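Local coordinates for protein cyclopropane mycolic acid synthase 1 (Mycobacterium tuberculosis, PDB 1KPH) that converts a double bond of mycolic acids into a cyclopropane ring, using S-adenosyl-L-methionine as the one-carbon donor, in mycobacterial cell envelope lipid synthesis, at residues D161-L166 / Q282-K287. Residues are numbered along the deposited sequence; the frame is centred on the assembly and turned at random.
Sequences DGVMLL and QFTCQK
M164 and C285, like L166 and F283, form antiparallel hydrogen-bonded pairs joining strand 163-171 to strand 278-286; M164 N reaches C285 O at 2.9 Å, and F283 N meets L166 O almost straight at 2.7 Å. L166 O lies in the plane of the F283 ring at its edge, 3.5 Å from CD2. K287 N bonds G162 O next in line.

Q286 crosses V163 on the face that carries L165 and T284. From CB, CG stands anti to the backbone N (chi1 -177°), and the bend at chi2 (74°) folds the amide over V163. CD comes to 3.8 Å from V163 CG2, and OE1 touches that methyl at 3.5 Å. NE2 bonds a water that donates to D161 O, and weakly K287 O.

K287 runs extended, its NZ hydrogen-bonded to H155 O in the last turn of helix 147-157 and to L158 O beyond it. M164 and L166 pack on that helix from the face opposite Q286. Strand 278-286 is inserted antiparallel between strands 163-171 and 221-227, the hallmark of the class I methyltransferase fold. The pairing rests on main-chain bonds and so depends little on side-chain identity; the Q286 amide adds a water link and methyl packing.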
loop_
_atom_site.group_PDB
_atom_site.type_symbol
_atom_site.label_atom_id
_atom_site.label_comp_id
_atom_site.label_asym_id
_atom_site.label_seq_id
_atom_site.Cartn_x
_atom_site.Cartn_y
_atom_site.Cartn_z
ATOM N N ASP A 161 7.272 22.540 -7.267
ATOM C CA ASP A 161 6.482 22.538 -6.040
ATOM C C ASP A 161 5.880 21.153 -5.769
ATOM O O ASP A 161 4.982 21.007 -4.941
ATOM C CB ASP A 161 5.354 23.567 -6.146
ATOM C CG ASP A 161 4.378 23.248 -7.267
ATOM O OD1 ASP A 161 3.287 23.854 -7.304
ATOM O OD2 ASP A 161 4.705 22.389 -8.116
ATOM N N GLY A 162 6.388 20.145 -6.471
ATOM C CA GLY A 162 5.883 18.792 -6.319
ATOM C C GLY A 162 5.820 18.249 -4.903
ATOM O O GLY A 162 6.553 18.688 -4.016
ATOM N N VAL A 163 4.936 17.277 -4.699
ATOM C CA VAL A 163 4.762 16.648 -3.394
ATOM C C VAL A 163 4.424 15.173 -3.552
ATOM O O VAL A 163 3.617 14.809 -4.402
ATOM C CB VAL A 163 3.609 17.303 -2.598
ATOM C CG1 VAL A 163 3.499 16.660 -1.217
ATOM C CG2 VAL A 163 3.833 18.794 -2.482
ATOM N N MET A 164 5.055 14.329 -2.739
ATOM C CA MET A 164 4.782 12.897 -2.762
ATOM C C MET A 164 4.353 12.426 -1.379
ATOM O O MET A 164 5.025 12.695 -0.384
ATOM C CB MET A 164 6.010 12.080 -3.194
ATOM C CG MET A 164 5.866 10.577 -2.878
ATOM S SD MET A 164 7.062 9.429 -3.644
ATOM C CE MET A 164 8.530 9.712 -2.606
ATOM N N LEU A 165 3.219 11.740 -1.322
ATOM C CA LEU A 165 2.732 11.202 -0.062
ATOM C C LEU A 165 3.097 9.728 -0.124
ATOM O O LEU A 165 2.539 8.977 -0.921
ATOM C CB LEU A 165 1.210 11.383 0.065
ATOM C CG LEU A 165 0.510 10.996 1.382
ATOM C CD1 LEU A 165 0.537 9.489 1.564
ATOM C CD2 LEU A 165 1.183 11.682 2.563
ATOM N N LEU A 166 4.072 9.333 0.686
ATOM C CA LEU A 166 4.514 7.946 0.729
ATOM C C LEU A 166 3.967 7.321 1.999
ATOM O O LEU A 166 4.302 7.736 3.107
ATOM C CB LEU A 166 6.046 7.861 0.725
ATOM C CG LEU A 166 6.621 6.445 0.842
ATOM C CD1 LEU A 166 6.219 5.631 -0.381
ATOM C CD2 LEU A 166 8.142 6.509 0.966
ATOM N N GLN A 282 2.585 7.728 7.096
ATOM C CA GLN A 282 2.410 8.508 5.880
ATOM C C GLN A 282 3.452 9.623 5.935
ATOM O O GLN A 282 3.443 10.437 6.857
ATOM C CB GLN A 282 1.018 9.136 5.808
ATOM C CG GLN A 282 -0.133 8.158 5.802
ATOM C CD GLN A 282 -1.373 8.753 5.161
ATOM O OE1 GLN A 282 -1.624 9.953 5.273
ATOM N NE2 GLN A 282 -2.160 7.913 4.490
ATOM N N PHE A 283 4.349 9.647 4.957
ATOM C CA PHE A 283 5.392 10.663 4.902
ATOM C C PHE A 283 5.062 11.696 3.833
ATOM O O PHE A 283 4.890 11.357 2.666
ATOM C CB PHE A 283 6.740 10.030 4.561
ATOM C CG PHE A 283 7.228 9.037 5.571
ATOM C CD1 PHE A 283 8.162 9.407 6.535
ATOM C CD2 PHE A 283 6.784 7.718 5.540
ATOM C CE1 PHE A 283 8.651 8.470 7.454
ATOM C CE2 PHE A 283 7.263 6.779 6.450
ATOM C CZ PHE A 283 8.200 7.155 7.408
ATOM N N THR A 284 4.960 12.953 4.237
ATOM C CA THR A 284 4.687 14.028 3.296
ATOM C C THR A 284 6.053 14.499 2.797
ATOM O O THR A 284 6.780 15.191 3.509
ATOM C CB THR A 284 3.947 15.199 3.977
ATOM O OG1 THR A 284 2.683 14.739 4.475
ATOM C CG2 THR A 284 3.703 16.335 2.987
ATOM N N CYS A 285 6.399 14.103 1.579
ATOM C CA CYS A 285 7.681 14.460 0.992
ATOM C C CYS A 285 7.566 15.685 0.087
ATOM O O CYS A 285 7.000 15.618 -1.004
ATOM C CB CYS A 285 8.226 13.260 0.224
ATOM S SG CYS A 285 8.331 11.764 1.250
ATOM N N GLN A 286 8.112 16.803 0.560
ATOM C CA GLN A 286 8.070 18.070 -0.164
ATOM C C GLN A 286 9.340 18.347 -0.972
ATOM O O GLN A 286 10.455 18.262 -0.453
ATOM C CB GLN A 286 7.847 19.216 0.826
ATOM C CG GLN A 286 7.718 20.589 0.185
ATOM C CD GLN A 286 6.388 20.776 -0.505
ATOM O OE1 GLN A 286 5.337 20.615 0.110
ATOM N NE2 GLN A 286 6.424 21.125 -1.789
ATOM N N LYS A 287 9.167 18.682 -2.244
ATOM C CA LYS A 287 10.304 18.988 -3.102
ATOM C C LYS A 287 10.590 20.485 -3.037
ATOM O O LYS A 287 9.731 21.271 -2.628
ATOM C CB LYS A 287 10.011 18.573 -4.547
ATOM C CG LYS A 287 11.145 18.857 -5.520
ATOM C CD LYS A 287 10.824 18.338 -6.913
ATOM C CE LYS A 287 11.904 18.729 -7.907
ATOM N NZ LYS A 287 11.659 18.163 -9.262
HETATM O O HOH W 1 3.766 22.457 -3.202
#